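Nickel-dependent hydrogenase large subunit (Allochromatium vinosum, PDB 3MYR) catalyses the oxidation of hydrogen, passing the electrons to an acceptor, as the subunit of a [NiFe] hydrogenase that carries the nickel-iron active center. Local coordinates at residues T11-H16 against T548-D553; D103-F108 against L192-W197; H112-V117 against G170-P175. All blocks are in the same frame, centred on the assembly; numbering follows the deposited sequence.

Interaction 1: T11-H16 against T548-D553; sequences TRIEGH and TIHSFD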
# COMPACT_ATOMS: atom_id res chain seq x y z
N THR B 11 4.89 5.30 -13.20
CA THR B 11 5.56 5.43 -11.91
C THR B 11 4.69 6.26 -10.93
O THR B 11 3.63 6.75 -11.29
CB THR B 11 6.91 6.10 -12.08
OG1 THR B 11 6.71 7.39 -12.70
CG2 THR B 11 7.83 5.22 -13.05
N ARG B 12 5.16 6.40 -9.70
CA ARG B 12 4.39 7.08 -8.68
C ARG B 12 3.03 6.46 -8.51
O ARG B 12 2.03 7.16 -8.32
CB ARG B 12 4.34 8.59 -8.94
CG ARG B 12 5.66 9.19 -8.40
CD ARG B 12 5.73 10.71 -8.61
NE ARG B 12 5.68 11.09 -10.03
CZ ARG B 12 4.71 11.79 -10.63
NH1 ARG B 12 3.61 12.20 -9.98
NH2 ARG B 12 4.86 12.16 -11.90
N ILE B 13 2.99 5.13 -8.65
CA ILE B 13 1.90 4.34 -8.10
C ILE B 13 2.55 3.22 -7.29
O ILE B 13 3.80 3.11 -7.21
CB ILE B 13 1.04 3.69 -9.27
CG1 ILE B 13 1.91 2.74 -10.13
CG2 ILE B 13 0.49 4.74 -10.15
CD1 ILE B 13 1.10 1.79 -11.05
N GLU B 14 1.72 2.35 -6.74
CA GLU B 14 2.22 1.06 -6.25
C GLU B 14 2.08 0.01 -7.37
O GLU B 14 1.03 -0.09 -8.00
CB GLU B 14 1.39 0.61 -5.04
CG GLU B 14 2.06 -0.61 -4.29
CD GLU B 14 2.15 -1.89 -5.17
OE1 GLU B 14 3.21 -2.62 -5.06
OE2 GLU B 14 1.19 -2.14 -5.96
N GLY B 15 3.14 -0.71 -7.66
CA GLY B 15 3.05 -1.84 -8.53
C GLY B 15 3.19 -1.54 -10.00
O GLY B 15 3.71 -0.50 -10.39
N HIS B 16 2.72 -2.47 -10.83
CA HIS B 16 3.19 -2.55 -12.21
C HIS B 16 2.07 -2.34 -13.21
O HIS B 16 1.30 -3.26 -13.46
CB HIS B 16 3.86 -3.93 -12.44
CG HIS B 16 5.17 -4.04 -11.73
ND1 HIS B 16 5.34 -4.79 -10.58
CD2 HIS B 16 6.31 -3.35 -11.90
CE1 HIS B 16 6.59 -4.67 -10.15
NE2 HIS B 16 7.19 -3.77 -10.92
N THR B 548 -4.64 11.94 -14.26
CA THR B 548 -5.89 11.24 -14.10
C THR B 548 -5.68 9.84 -13.53
O THR B 548 -6.32 9.45 -12.52
CB THR B 548 -6.69 11.21 -15.40
OG1 THR B 548 -7.21 12.52 -15.65
CG2 THR B 548 -7.92 10.23 -15.35
N ILE B 549 -4.68 9.14 -14.06
CA ILE B 549 -4.42 7.78 -13.52
C ILE B 549 -4.04 7.91 -12.01
O ILE B 549 -4.57 7.21 -11.18
CB ILE B 549 -3.36 7.00 -14.37
CG1 ILE B 549 -3.91 6.57 -15.75
CG2 ILE B 549 -2.81 5.76 -13.64
CD1 ILE B 549 -5.22 5.83 -15.76
N HIS B 550 -3.16 8.86 -11.66
CA HIS B 550 -2.71 8.99 -10.26
C HIS B 550 -3.88 9.41 -9.37
O HIS B 550 -3.93 9.07 -8.19
CB HIS B 550 -1.59 10.03 -10.14
CG HIS B 550 -0.28 9.57 -10.68
ND1 HIS B 550 0.60 10.42 -11.32
CD2 HIS B 550 0.34 8.36 -10.63
CE1 HIS B 550 1.70 9.75 -11.63
NE2 HIS B 550 1.57 8.50 -11.23
N SER B 551 -4.87 10.12 -9.93
CA SER B 551 -5.99 10.53 -9.08
C SER B 551 -6.77 9.34 -8.53
O SER B 551 -7.47 9.50 -7.56
CB SER B 551 -6.97 11.48 -9.81
OG SER B 551 -7.72 10.81 -10.84
N PHE B 552 -6.72 8.18 -9.20
CA PHE B 552 -7.33 6.94 -8.64
C PHE B 552 -6.46 6.24 -7.59
O PHE B 552 -6.91 5.25 -7.00
CB PHE B 552 -7.63 5.89 -9.78
CG PHE B 552 -8.77 6.26 -10.67
CD1 PHE B 552 -10.05 5.84 -10.36
CD2 PHE B 552 -8.55 6.94 -11.88
CE1 PHE B 552 -11.14 6.12 -11.19
CE2 PHE B 552 -9.64 7.24 -12.73
CZ PHE B 552 -10.92 6.83 -12.41
N ASP B 553 -5.23 6.73 -7.39
CA ASP B 553 -4.29 6.15 -6.42
C ASP B 553 -4.12 4.63 -6.74
O ASP B 553 -4.41 3.78 -5.91
CB ASP B 553 -4.90 6.37 -5.00
CG ASP B 553 -3.92 6.07 -3.84
OD1 ASP B 553 -4.39 6.18 -2.67
OD2 ASP B 553 -2.75 5.64 -4.05
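H550 reaches across from near the end of helix 543-551 and docks its imidazole on the loop 11-16, where a nearly straight bond is the one hydrogen bond between the two segments. Its NE2 donates to T11 O at 2.7 Å with an N-H...O angle of 167°, and the oxygen lies almost in the plane of the ring while the nitrogen lies in the carbonyl plane. Side chain thus meets main chain, and that carbonyl helps to set the orientation of the imidazole, together with D115 at ND1. The next carbonyl, R12 O, comes within 3.1 Å of H550 CD2 but approaches the ring obliquely and is poorly aligned for a bond to NE2. At the edge of the same ring sits the methyl CG2 of I13, 3.7 Å from CD2.

R12 lies alongside the CE1 side of the imidazole. Its chain bends at chi3 (-62°), which brings the guanidinium to H550 CE1, 3.5 Å from NH1; this carbon lies over one face of the guanidinium, toward its rim, with the two flat groups well short of parallel.

The second shell is built on D115, whose two carboxylate oxygens divide the work: OD1 makes a probable hydrogen bond, modelled very short, with H550 ND1, and OD2 forms a salt bridge with R12 NH1. NH1 also bonds to L111 O, whereas NE and NH2 go to Q46 O and A47 O of the small subunit, and T11 OG1 to A48 O of that subunit. The loop is therefore held at once by the histidine and by the partner chain, with the side chain of I13 about 9 Å from the nickel-iron center.

A carboxylate this near the guanidinium and the imidazole would probably offset whatever positive charge they carry.

Interaction 2: D103-F108 against L192-W197; sequences DHVMHF and LEALAW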
# COMPACT_ATOMS: atom_id res chain seq x y z
N ASP B 103 -1.88 7.17 4.48
CA ASP B 103 -1.85 6.75 3.09
C ASP B 103 -2.30 7.93 2.14
O ASP B 103 -1.63 8.22 1.17
CB ASP B 103 -2.83 5.57 3.01
CG ASP B 103 -2.70 4.77 1.75
OD1 ASP B 103 -2.28 5.33 0.68
OD2 ASP B 103 -3.04 3.54 1.82
N HIS B 104 -3.37 8.65 2.46
CA HIS B 104 -3.83 9.77 1.63
C HIS B 104 -2.82 10.90 1.57
O HIS B 104 -2.67 11.50 0.50
CB HIS B 104 -5.17 10.34 2.15
CG HIS B 104 -6.35 9.44 1.84
ND1 HIS B 104 -6.24 8.36 0.98
CD2 HIS B 104 -7.67 9.54 2.16
CE1 HIS B 104 -7.43 7.82 0.81
NE2 HIS B 104 -8.31 8.49 1.54
N VAL B 105 -2.21 11.25 2.72
CA VAL B 105 -1.27 12.37 2.77
C VAL B 105 -0.06 11.99 1.89
O VAL B 105 0.38 12.79 1.06
CB VAL B 105 -0.82 12.66 4.23
CG1 VAL B 105 0.54 13.48 4.29
CG2 VAL B 105 -1.96 13.40 4.99
N MET B 106 0.43 10.77 2.02
CA MET B 106 1.62 10.42 1.19
C MET B 106 1.17 10.26 -0.26
O MET B 106 1.97 10.57 -1.14
CB MET B 106 2.22 9.04 1.59
CG MET B 106 2.93 9.13 3.00
SD MET B 106 3.85 7.53 3.27
CE MET B 106 5.25 7.59 2.14
N HIS B 107 -0.04 9.74 -0.52
CA HIS B 107 -0.42 9.71 -1.93
C HIS B 107 -0.37 11.12 -2.52
O HIS B 107 0.21 11.38 -3.59
CB HIS B 107 -1.87 9.19 -2.21
CG HIS B 107 -2.21 9.25 -3.65
ND1 HIS B 107 -3.03 10.21 -4.20
CD2 HIS B 107 -1.72 8.53 -4.69
CE1 HIS B 107 -3.10 10.02 -5.50
NE2 HIS B 107 -2.32 9.01 -5.82
N PHE B 108 -1.00 12.05 -1.84
CA PHE B 108 -1.07 13.39 -2.37
C PHE B 108 0.34 14.02 -2.61
O PHE B 108 0.60 14.54 -3.69
CB PHE B 108 -1.92 14.32 -1.54
CG PHE B 108 -1.99 15.73 -2.15
CD1 PHE B 108 -1.22 16.77 -1.64
CD2 PHE B 108 -2.78 15.95 -3.28
CE1 PHE B 108 -1.26 18.08 -2.25
CE2 PHE B 108 -2.86 17.21 -3.90
CZ PHE B 108 -2.09 18.29 -3.37
N LEU B 192 8.42 17.60 1.75
CA LEU B 192 9.47 17.17 2.67
C LEU B 192 8.94 17.07 4.11
O LEU B 192 9.32 16.16 4.85
CB LEU B 192 10.65 18.15 2.62
CG LEU B 192 11.49 18.07 1.33
CD1 LEU B 192 12.38 19.26 1.26
CD2 LEU B 192 12.34 16.79 1.23
N GLU B 193 8.09 18.03 4.53
CA GLU B 193 7.50 17.89 5.85
C GLU B 193 6.62 16.63 5.93
O GLU B 193 6.56 15.98 6.97
CB GLU B 193 6.63 19.11 6.20
CG GLU B 193 7.34 20.43 6.17
CD GLU B 193 8.42 20.49 7.30
OE1 GLU B 193 8.21 19.82 8.36
OE2 GLU B 193 9.49 21.15 7.11
N ALA B 194 5.91 16.29 4.85
CA ALA B 194 5.07 15.10 4.86
C ALA B 194 5.89 13.84 5.05
O ALA B 194 5.40 12.90 5.69
CB ALA B 194 4.17 14.99 3.55
N LEU B 195 7.15 13.79 4.54
CA LEU B 195 7.94 12.59 4.81
C LEU B 195 8.28 12.49 6.30
O LEU B 195 8.29 11.39 6.83
CB LEU B 195 9.27 12.54 4.03
CG LEU B 195 9.16 12.41 2.54
CD1 LEU B 195 10.54 12.84 1.93
CD2 LEU B 195 8.80 10.93 2.27
N ALA B 196 8.65 13.60 6.97
CA ALA B 196 8.96 13.53 8.42
C ALA B 196 7.66 13.20 9.21
O ALA B 196 7.66 12.43 10.16
CB ALA B 196 9.54 14.85 8.91
N TRP B 197 6.56 13.82 8.82
CA TRP B 197 5.31 13.59 9.54
C TRP B 197 4.84 12.12 9.39
O TRP B 197 4.39 11.47 10.37
CB TRP B 197 4.22 14.56 8.97
CG TRP B 197 2.84 14.20 9.44
CD1 TRP B 197 2.21 14.63 10.61
CD2 TRP B 197 1.92 13.32 8.77
NE1 TRP B 197 0.94 14.06 10.65
CE2 TRP B 197 0.74 13.30 9.52
CE3 TRP B 197 1.97 12.62 7.55
CZ2 TRP B 197 -0.36 12.49 9.16
CZ3 TRP B 197 0.92 11.77 7.23
CH2 TRP B 197 -0.26 11.76 8.01
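V105 of helix 86-112 presses its branched end against the six-membered ring of W197, on helix 181-201, the two side chains coming from opposite directions. Its CG1 lies 3.4 Å from W197 CZ3, approaching the ring obliquely. The second methyl, V105 CG2, meets the same six-membered ring 3.8 Å from W197 CH2. W197 extends toward its partner because its CG stands anti to the main-chain nitrogen (chi1 168°), which carries the ring away from its own helix. Away from this close contact the packing slackens: A194, one turn earlier, offers just its CB, 4.0 Å from V105 CG1. M106 and L195 approach no closer than 4.9 Å to the opposing segment; M106 is partly exposed and packs on E19 of the small subunit, while the buried L195 packs on E30 of that subunit.

The tight side is backed by helix 236-265. F252 stacks on W197 and also touches V105 and A194, while the indole NE1 is hydrogen-bonded to S248 O, which, with the stacked F252, limits how the indole can turn. With an alanine in place of W197, V105 would probably face a gap between the helices, and S248 O and F252 would be likely to lose their hydrogen-bond donor and stacking partner.

The arrangement is that of a buried helix-helix contact wedged by one aromatic residue against a third helix. It belongs to the bundle of long helices that forms the body of the large subunit in [NiFe] hydrogenases, with the side chain of V105 about 14 Å from the nickel-iron center.

Interaction 3: H112-V117 against G170-P175; sequences HALDWV and GYWGHP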
# COMPACT_ATOMS: atom_id res chain seq x y z
N HIS B 112 1.22 12.00 -6.13
CA HIS B 112 0.37 12.73 -7.04
C HIS B 112 0.99 14.11 -7.35
O HIS B 112 0.96 14.58 -8.50
CB HIS B 112 -1.04 12.97 -6.39
CG HIS B 112 -2.16 13.15 -7.40
ND1 HIS B 112 -1.97 13.18 -8.76
CD2 HIS B 112 -3.50 13.29 -7.21
CE1 HIS B 112 -3.15 13.28 -9.38
NE2 HIS B 112 -4.09 13.32 -8.45
N ALA B 113 1.57 14.76 -6.35
CA ALA B 113 1.81 16.21 -6.44
C ALA B 113 2.77 16.61 -7.60
O ALA B 113 2.57 17.68 -8.23
CB ALA B 113 2.32 16.71 -5.15
N LEU B 114 3.73 15.72 -7.96
CA LEU B 114 4.65 16.04 -9.06
C LEU B 114 3.98 16.11 -10.45
O LEU B 114 4.62 16.56 -11.42
CB LEU B 114 5.87 15.14 -9.12
CG LEU B 114 6.78 15.21 -7.87
CD1 LEU B 114 8.02 14.29 -8.03
CD2 LEU B 114 7.21 16.65 -7.52
N ASP B 115 2.71 15.69 -10.53
CA ASP B 115 1.89 15.97 -11.72
C ASP B 115 1.45 17.43 -11.83
O ASP B 115 1.01 17.86 -12.91
CB ASP B 115 0.61 15.10 -11.80
CG ASP B 115 0.91 13.58 -11.88
OD1 ASP B 115 -0.03 12.74 -11.62
OD2 ASP B 115 2.08 13.23 -12.11
N TRP B 116 1.45 18.15 -10.74
CA TRP B 116 0.78 19.45 -10.68
C TRP B 116 1.81 20.50 -10.32
O TRP B 116 1.54 21.70 -10.45
CB TRP B 116 -0.31 19.50 -9.58
CG TRP B 116 -1.29 18.40 -9.61
CD1 TRP B 116 -1.29 17.25 -8.84
CD2 TRP B 116 -2.41 18.29 -10.50
NE1 TRP B 116 -2.36 16.47 -9.18
CE2 TRP B 116 -3.06 17.06 -10.21
CE3 TRP B 116 -2.94 19.12 -11.51
CZ2 TRP B 116 -4.22 16.64 -10.89
CZ3 TRP B 116 -4.08 18.70 -12.20
CH2 TRP B 116 -4.70 17.46 -11.89
N VAL B 117 2.91 20.06 -9.67
CA VAL B 117 3.93 20.93 -9.10
C VAL B 117 5.21 20.79 -9.91
O VAL B 117 5.69 19.67 -10.15
CB VAL B 117 4.23 20.52 -7.64
CG1 VAL B 117 5.51 21.16 -7.11
CG2 VAL B 117 3.01 20.82 -6.73
N GLY B 170 12.40 14.59 -16.12
CA GLY B 170 11.04 14.90 -15.67
C GLY B 170 10.45 15.90 -16.68
O GLY B 170 11.13 16.35 -17.63
N TYR B 171 9.18 16.23 -16.48
CA TYR B 171 8.44 16.93 -17.48
C TYR B 171 8.45 18.41 -17.19
O TYR B 171 7.61 19.15 -17.66
CB TYR B 171 7.00 16.33 -17.60
CG TYR B 171 6.97 14.82 -17.87
CD1 TYR B 171 7.98 14.20 -18.61
CD2 TYR B 171 5.98 14.00 -17.31
CE1 TYR B 171 7.99 12.79 -18.79
CE2 TYR B 171 6.00 12.60 -17.46
CZ TYR B 171 6.99 12.00 -18.19
OH TYR B 171 6.99 10.63 -18.37
N TRP B 172 9.40 18.85 -16.37
CA TRP B 172 9.46 20.24 -15.90
C TRP B 172 9.29 21.23 -17.10
O TRP B 172 9.90 21.05 -18.16
CB TRP B 172 10.80 20.49 -15.19
CG TRP B 172 11.18 19.31 -14.30
CD1 TRP B 172 12.33 18.57 -14.39
CD2 TRP B 172 10.39 18.72 -13.25
NE1 TRP B 172 12.30 17.56 -13.46
CE2 TRP B 172 11.12 17.60 -12.77
CE3 TRP B 172 9.12 18.99 -12.71
CZ2 TRP B 172 10.65 16.77 -11.72
CZ3 TRP B 172 8.62 18.14 -11.69
CH2 TRP B 172 9.39 17.06 -11.19
N GLY B 173 8.51 22.29 -16.90
CA GLY B 173 8.37 23.33 -17.97
C GLY B 173 7.28 22.94 -18.98
O GLY B 173 6.94 23.73 -19.87
N HIS B 174 6.66 21.76 -18.80
CA HIS B 174 5.51 21.39 -19.67
C HIS B 174 4.39 22.44 -19.44
O HIS B 174 4.21 22.94 -18.30
CB HIS B 174 5.01 20.00 -19.25
CG HIS B 174 4.00 19.40 -20.19
ND1 HIS B 174 2.68 19.81 -20.23
CD2 HIS B 174 4.09 18.33 -21.03
CE1 HIS B 174 2.02 19.09 -21.12
NE2 HIS B 174 2.84 18.15 -21.57
N PRO B 175 3.64 22.80 -20.53
CA PRO B 175 2.63 23.86 -20.44
C PRO B 175 1.46 23.46 -19.52
O PRO B 175 0.76 24.34 -19.01
CB PRO B 175 2.15 24.05 -21.91
CG PRO B 175 2.56 22.72 -22.60
CD PRO B 175 3.90 22.42 -21.94
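W172 meets the segment 112-117 with the rim of its indole, its CG standing anti to the carbonyl carbon (chi1 -42°), which turns the ring toward that segment. The apolar part across the contact is a single loose touch, L114 CD2 lying 4.3 Å from W172 CH2, near the ring plane; within its own loop, CA of G170 packs over one indole face. Beside it comes a polar contact of a different kind: V117 O faces the same edge in plane, 3.6 Å from W172 CZ3, so that a carbonyl oxygen looks at the hydrogen-bearing rim of the ring.

A hydrogen bond from W172 NE1 to F167 O holds the indole. A type II turn from Y171 to H174, closed by H174 N to Y171 O at 3.0 Å, sets the backbone on which W172 stands; G173 takes the positive phi of that turn, and its N is bonded to D118 OD2. Y171 OH reaches S49 N of the small subunit. In the facing segment, A113 O receives both W116 N and V117 N, which tightens the chain just before V117 offers its carbonyl.

The contact thereby joins two loops. W172 also rests on V119 and V120 of helix 119-122, and V117 packs on N184 and A187 of helix 181-201.

In the fold
The three contacts are nested along the chain: 112-117 with 170-175 lies within the span closed by 103-108 with 192-197, and both lie within that closed by 11-16 with 548-553. Their centres are 15 to 18 Å apart. Helix 86-112 is the common thread, carrying one side of interaction 2 and running at its end into interaction 3, where H107 O probably accepts a hydrogen bond from H112 N. Interaction 1 leans on both: H107 packs against the backbone of H550, and D115 belongs to interaction 3. The N-terminal loop and helix 543-551, near the C-terminus, are thus tied to the central helical body, beside the small subunit.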